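PDB 5G5Y: ABC transporter, substrate-binding protein from Streptococcus pneumoniae, which binds short- and long-chain fructooligosaccharides, preferring tetrasaccharides and larger, and serves as the solute-binding subunit of the FusABC-MsmK import transporter. Local coordinates for residues P332-W340 with Y390-P398. Residues are numbered along the deposited sequence; the frame is centred on the assembly and turned at random.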
ATOM      1  N   PRO A 332      -3.282 -20.257   9.616  1.00 14.37           N
ATOM      2  CA  PRO A 332      -3.021 -19.892   8.198  1.00 14.89           C
ATOM      3  C   PRO A 332      -4.227 -20.032   7.234  1.00 15.15           C
ATOM      4  O   PRO A 332      -4.549 -19.094   6.498  1.00 13.68           O
ATOM      5  CB  PRO A 332      -1.905 -20.850   7.805  1.00 15.21           C
ATOM      6  CG  PRO A 332      -1.169 -21.047   9.088  1.00 15.81           C
ATOM      7  CD  PRO A 332      -2.210 -21.121  10.155  1.00 14.96           C
ATOM      8  N   LEU A 333      -4.912 -21.185   7.259  1.00 16.84           N
ATOM      9  CA  LEU A 333      -6.093 -21.364   6.366  1.00 18.17           C
ATOM     10  C   LEU A 333      -7.227 -20.391   6.693  1.00 15.52           C
ATOM     11  O   LEU A 333      -7.978 -19.947   5.805  1.00 14.37           O
ATOM     12  CB  LEU A 333      -6.625 -22.797   6.409  1.00 20.92           C
ATOM     13  CG  LEU A 333      -5.999 -23.793   5.421  1.00 24.64           C
ATOM     14  CD1 LEU A 333      -6.484 -25.193   5.800  1.00 27.77           C
ATOM     15  CD2 LEU A 333      -6.348 -23.515   3.968  1.00 25.78           C
ATOM     16  N   GLN A 334      -7.344 -20.038   7.967  1.00 14.04           N
ATOM     17  CA  GLN A 334      -8.359 -19.127   8.384  1.00 14.17           C
ATOM     18  C   GLN A 334      -7.985 -17.704   7.952  1.00 14.12           C
ATOM     19  O   GLN A 334      -8.850 -16.984   7.477  1.00 12.28           O
ATOM     20  CB  GLN A 334      -8.552 -19.173   9.899  1.00 15.32           C
ATOM     21  CG  GLN A 334      -9.846 -18.489  10.342  1.00 15.13           C
ATOM     22  CD  GLN A 334     -11.085 -19.280   9.944  1.00 16.62           C
ATOM     23  OE1 GLN A 334     -11.212 -20.439  10.281  1.00 17.23           O
ATOM     24  NE2 GLN A 334     -11.966 -18.666   9.186  1.00 17.02           N
ATOM     25  N   SER A 335      -6.731 -17.288   8.189  1.00 12.34           N
ATOM     26  CA  SER A 335      -6.275 -15.980   7.726  1.00 12.95           C
ATOM     27  C   SER A 335      -6.515 -15.763   6.226  1.00 12.86           C
ATOM     28  O   SER A 335      -6.969 -14.702   5.804  1.00 12.97           O
ATOM     29  CB  SER A 335      -4.812 -15.752   8.075  1.00 12.24           C
ATOM     30  OG  SER A 335      -4.640 -15.564   9.449  1.00 12.26           O
ATOM     31  N   VAL A 336      -6.209 -16.779   5.418  1.00 14.18           N
ATOM     32  CA  VAL A 336      -6.336 -16.643   4.001  1.00 14.17           C
ATOM     33  C   VAL A 336      -7.815 -16.407   3.643  1.00 14.04           C
ATOM     34  O   VAL A 336      -8.129 -15.473   2.924  1.00 14.03           O
ATOM     35  CB  VAL A 336      -5.748 -17.858   3.252  1.00 14.67           C
ATOM     36  CG1 VAL A 336      -6.150 -17.881   1.793  1.00 15.55           C
ATOM     37  CG2 VAL A 336      -4.225 -17.903   3.424  1.00 15.33           C
ATOM     38  N   GLN A 337      -8.713 -17.234   4.171  1.00 13.95           N
ATOM     39  CA  GLN A 337     -10.147 -17.078   3.863  1.00 14.47           C
ATOM     40  C   GLN A 337     -10.704 -15.770   4.401  1.00 14.28           C
ATOM     41  O   GLN A 337     -11.435 -15.048   3.683  1.00 14.16           O
ATOM     42  CB  GLN A 337     -10.939 -18.240   4.445  1.00 14.71           C
ATOM     43  CG  GLN A 337     -10.626 -19.569   3.823  1.00 14.85           C
ATOM     44  CD  GLN A 337     -11.334 -20.682   4.550  1.00 16.05           C
ATOM     45  OE1 GLN A 337     -12.517 -20.868   4.351  1.00 16.97           O
ATOM     46  NE2 GLN A 337     -10.605 -21.417   5.404  1.00 16.69           N
ATOM     47  N   ASN A 338     -10.330 -15.409   5.631  1.00 13.69           N
ATOM     48  CA  ASN A 338     -10.840 -14.156   6.199  1.00 13.96           C
ATOM     49  C   ASN A 338     -10.499 -12.951   5.321  1.00 13.53           C
ATOM     50  O   ASN A 338     -11.303 -12.028   5.164  1.00 13.58           O
ATOM     51  CB  ASN A 338     -10.325 -13.923   7.618  1.00 13.40           C
ATOM     52  CG  ASN A 338     -10.929 -14.894   8.627  1.00 14.03           C
ATOM     53  OD1 ASN A 338     -11.726 -15.774   8.280  1.00 13.68           O
ATOM     54  ND2 ASN A 338     -10.512 -14.760   9.879  1.00 13.55           N
ATOM     55  N   ASN A 339      -9.320 -13.005   4.726  1.00 14.38           N
ATOM     56  CA  ASN A 339      -8.816 -11.931   3.879  1.00 14.62           C
ATOM     57  C   ASN A 339      -9.519 -11.911   2.511  1.00 14.38           C
ATOM     58  O   ASN A 339      -9.787 -10.845   1.977  1.00 15.09           O
ATOM     59  CB  ASN A 339      -7.317 -12.124   3.657  1.00 14.61           C
ATOM     60  CG  ASN A 339      -6.614 -10.862   3.128  1.00 15.53           C
ATOM     61  OD1 ASN A 339      -6.780  -9.778   3.671  1.00 16.30           O
ATOM     62  ND2 ASN A 339      -5.799 -11.018   2.100  1.00 15.01           N
ATOM     63  N   TRP A 340      -9.728 -13.087   1.924  1.00 14.41           N
ATOM     64  CA  TRP A 340     -10.052 -13.180   0.496  1.00 15.03           C
ATOM     65  C   TRP A 340     -11.378 -13.841   0.100  1.00 16.26           C
ATOM     66  O   TRP A 340     -11.836 -13.608  -1.026  1.00 17.96           O
ATOM     67  CB  TRP A 340      -8.903 -13.863  -0.266  1.00 15.08           C
ATOM     68  CG  TRP A 340      -7.735 -13.001  -0.579  1.00 15.43           C
ATOM     69  CD1 TRP A 340      -7.762 -11.690  -1.019  1.00 15.65           C
ATOM     70  CD2 TRP A 340      -6.355 -13.383  -0.568  1.00 14.79           C
ATOM     71  NE1 TRP A 340      -6.464 -11.227  -1.238  1.00 15.43           N
ATOM     72  CE2 TRP A 340      -5.587 -12.245  -0.983  1.00 15.03           C
ATOM     73  CE3 TRP A 340      -5.681 -14.550  -0.226  1.00 14.78           C
ATOM     74  CZ2 TRP A 340      -4.187 -12.256  -1.027  1.00 14.84           C
ATOM     75  CZ3 TRP A 340      -4.279 -14.560  -0.315  1.00 14.89           C
ATOM     76  CH2 TRP A 340      -3.562 -13.424  -0.708  1.00 14.51           C
ATOM     77  N   TYR A 390       3.428 -18.989   2.819  1.00 17.71           N
ATOM     78  CA  TYR A 390       2.171 -19.748   2.694  1.00 17.43           C
ATOM     79  C   TYR A 390       1.857 -20.102   1.224  1.00 16.93           C
ATOM     80  O   TYR A 390       1.083 -21.041   0.974  1.00 16.73           O
ATOM     81  CB  TYR A 390       0.983 -18.959   3.223  1.00 16.02           C
ATOM     82  CG  TYR A 390       0.949 -18.665   4.707  1.00 15.99           C
ATOM     83  CD1 TYR A 390       2.009 -18.986   5.552  1.00 17.02           C
ATOM     84  CD2 TYR A 390      -0.187 -18.101   5.278  1.00 15.00           C
ATOM     85  CE1 TYR A 390       1.957 -18.740   6.908  1.00 17.08           C
ATOM     86  CE2 TYR A 390      -0.246 -17.831   6.627  1.00 15.42           C
ATOM     87  CZ  TYR A 390       0.817 -18.139   7.449  1.00 16.35           C
ATOM     88  OH  TYR A 390       0.767 -17.857   8.818  1.00 16.41           O
ATOM     89  N   TYR A 391       2.403 -19.324   0.272  1.00 17.34           N
ATOM     90  CA  TYR A 391       2.036 -19.508  -1.135  1.00 17.49           C
ATOM     91  C   TYR A 391       2.610 -20.810  -1.631  1.00 19.68           C
ATOM     92  O   TYR A 391       3.778 -21.087  -1.375  1.00 20.06           O
ATOM     93  CB  TYR A 391       2.462 -18.321  -2.010  1.00 17.36           C
ATOM     94  CG  TYR A 391       1.814 -17.066  -1.520  1.00 16.16           C
ATOM     95  CD1 TYR A 391       0.433 -16.922  -1.552  1.00 16.25           C
ATOM     96  CD2 TYR A 391       2.574 -16.029  -0.995  1.00 16.41           C
ATOM     97  CE1 TYR A 391      -0.166 -15.790  -1.053  1.00 16.14           C
ATOM     98  CE2 TYR A 391       1.979 -14.878  -0.498  1.00 15.70           C
ATOM     99  CZ  TYR A 391       0.623 -14.754  -0.539  1.00 15.70           C
ATOM    100  OH  TYR A 391       0.015 -13.622  -0.051  1.00 16.75           O
ATOM    101  N   GLY A 392       1.766 -21.634  -2.267  1.00 21.01           N
ATOM    102  CA  GLY A 392       2.166 -22.970  -2.714  1.00 22.22           C
ATOM    103  C   GLY A 392       2.089 -24.055  -1.644  1.00 24.98           C
ATOM    104  O   GLY A 392       2.434 -25.226  -1.907  1.00 26.26           O
ATOM    105  N   LYS A 393       1.671 -23.694  -0.433  1.00 24.80           N
ATOM    106  CA  LYS A 393       1.570 -24.632   0.688  1.00 24.97           C
ATOM    107  C   LYS A 393       0.152 -24.594   1.250  1.00 24.74           C
ATOM    108  O   LYS A 393      -0.545 -25.613   1.282  1.00 25.45           O
ATOM    109  CB  LYS A 393       2.588 -24.301   1.767  1.00 28.95           C
ATOM    110  CG  LYS A 393       4.040 -24.360   1.328  1.00 34.43           C
ATOM    111  CD  LYS A 393       4.978 -24.386   2.535  1.00 40.06           C
ATOM    112  CE  LYS A 393       6.431 -24.059   2.153  1.00 43.91           C
ATOM    113  NZ  LYS A 393       6.680 -22.600   1.869  1.00 42.35           N
ATOM    114  N   VAL A 394      -0.276 -23.405   1.660  1.00 22.00           N
ATOM    115  CA  VAL A 394      -1.617 -23.140   2.207  1.00 20.44           C
ATOM    116  C   VAL A 394      -2.599 -22.682   1.140  1.00 18.76           C
ATOM    117  O   VAL A 394      -3.789 -23.000   1.194  1.00 18.97           O
ATOM    118  CB  VAL A 394      -1.524 -22.027   3.284  1.00 22.32           C
ATOM    119  CG1 VAL A 394      -2.885 -21.704   3.904  1.00 22.75           C
ATOM    120  CG2 VAL A 394      -0.516 -22.411   4.373  1.00 24.54           C
ATOM    121  N   THR A 395      -2.120 -21.873   0.195  1.00 17.24           N
ATOM    122  CA  THR A 395      -2.958 -21.225  -0.737  1.00 18.25           C
ATOM    123  C   THR A 395      -2.174 -20.831  -1.977  1.00 18.87           C
ATOM    124  O   THR A 395      -0.957 -20.678  -1.933  1.00 19.33           O
ATOM    125  CB  THR A 395      -3.574 -19.939  -0.093  1.00 18.11           C
ATOM    126  OG1 THR A 395      -4.495 -19.359  -0.996  1.00 17.19           O
ATOM    127  CG2 THR A 395      -2.484 -18.892   0.260  1.00 18.33           C
ATOM    128  N   THR A 396      -2.892 -20.656  -3.064  1.00 20.15           N
ATOM    129  CA  THR A 396      -2.386 -19.923  -4.201  1.00 21.14           C
ATOM    130  C   THR A 396      -2.398 -18.426  -3.942  1.00 21.66           C
ATOM    131  O   THR A 396      -3.164 -17.922  -3.133  1.00 19.42           O
ATOM    132  CB  THR A 396      -3.231 -20.210  -5.467  1.00 22.36           C
ATOM    133  OG1 THR A 396      -4.618 -20.018  -5.177  1.00 21.53           O
ATOM    134  CG2 THR A 396      -3.004 -21.617  -5.928  1.00 24.01           C
ATOM    135  N   MET A 397      -1.541 -17.715  -4.671  1.00 21.81           N
ATOM    136  CA  MET A 397      -1.601 -16.262  -4.786  1.00 23.77           C
ATOM    137  C   MET A 397      -2.652 -15.839  -5.802  1.00 20.78           C
ATOM    138  O   MET A 397      -2.785 -16.462  -6.806  1.00 21.43           O
ATOM    139  CB  MET A 397      -0.243 -15.777  -5.300  1.00 25.10           C
ATOM    140  CG  MET A 397      -0.038 -14.306  -5.189  1.00 28.23           C
ATOM    141  SD  MET A 397       1.654 -13.905  -5.642  1.00 28.79           S
ATOM    142  CE  MET A 397       2.584 -14.513  -4.249  1.00 26.51           C
ATOM    143  N   PRO A 398      -3.357 -14.738  -5.570  1.00 21.04           N
ATOM    144  CA  PRO A 398      -4.187 -14.176  -6.615  1.00 21.54           C
ATOM    145  C   PRO A 398      -3.388 -13.942  -7.913  1.00 21.79           C
ATOM    146  O   PRO A 398      -2.228 -13.499  -7.858  1.00 18.65           O
ATOM    147  CB  PRO A 398      -4.655 -12.846  -6.029  1.00 22.95           C
ATOM    148  CG  PRO A 398      -4.496 -12.997  -4.572  1.00 21.44           C
ATOM    149  CD  PRO A 398      -3.361 -13.914  -4.350  1.00 20.29           C
TER
HETATM  150  O   HOH W   1      -1.599 -17.060   9.556  1.00 14.10           O
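Val336 and Val394 each set CG1 anti to the backbone N (chi1 167° and -180°), which lets their methyls slide past each other in opposite directions, Val336 CG2 lying 4.1 Å from Val394 CG1. The same turn of Val336 sends both its branches tip to tip against Thr395: CG1 comes to 3.6 Å from Thr395 OG1, while CG2 meets the threonine methyl. That hydroxyl donates to Thr396 O within its own loop and is satisfied there; against the valine methyl it makes only a van der Waals contact. At the start of the helix, Pro332 crosses the Tyr390 ring at about a right angle and lays CB over one face, 4.1 Å from the ring centroid, a CH-pi contact. Val394 CG2 backs onto the same proline CB, and Leu333 CD2 packs on Val394 CG1. A water in the plane of the Tyr390 ring sits 2.6 Å from Tyr390 OH and reaches Ser335 OG only weakly.

At the other end, Pro398 CG lies over the six-membered ring of Trp340, 4.0 Å from its centroid, with Asn339 ND2 against the opposite face. Tyr391 OH meets the indole edge at CH2 (3.6 Å), while itself hydrogen-bonded to Glu124 O. The indole, flanked by proline and amide, belongs with Glu123 and Arg375 to the fructooligosaccharide-binding site of this solute-binding protein.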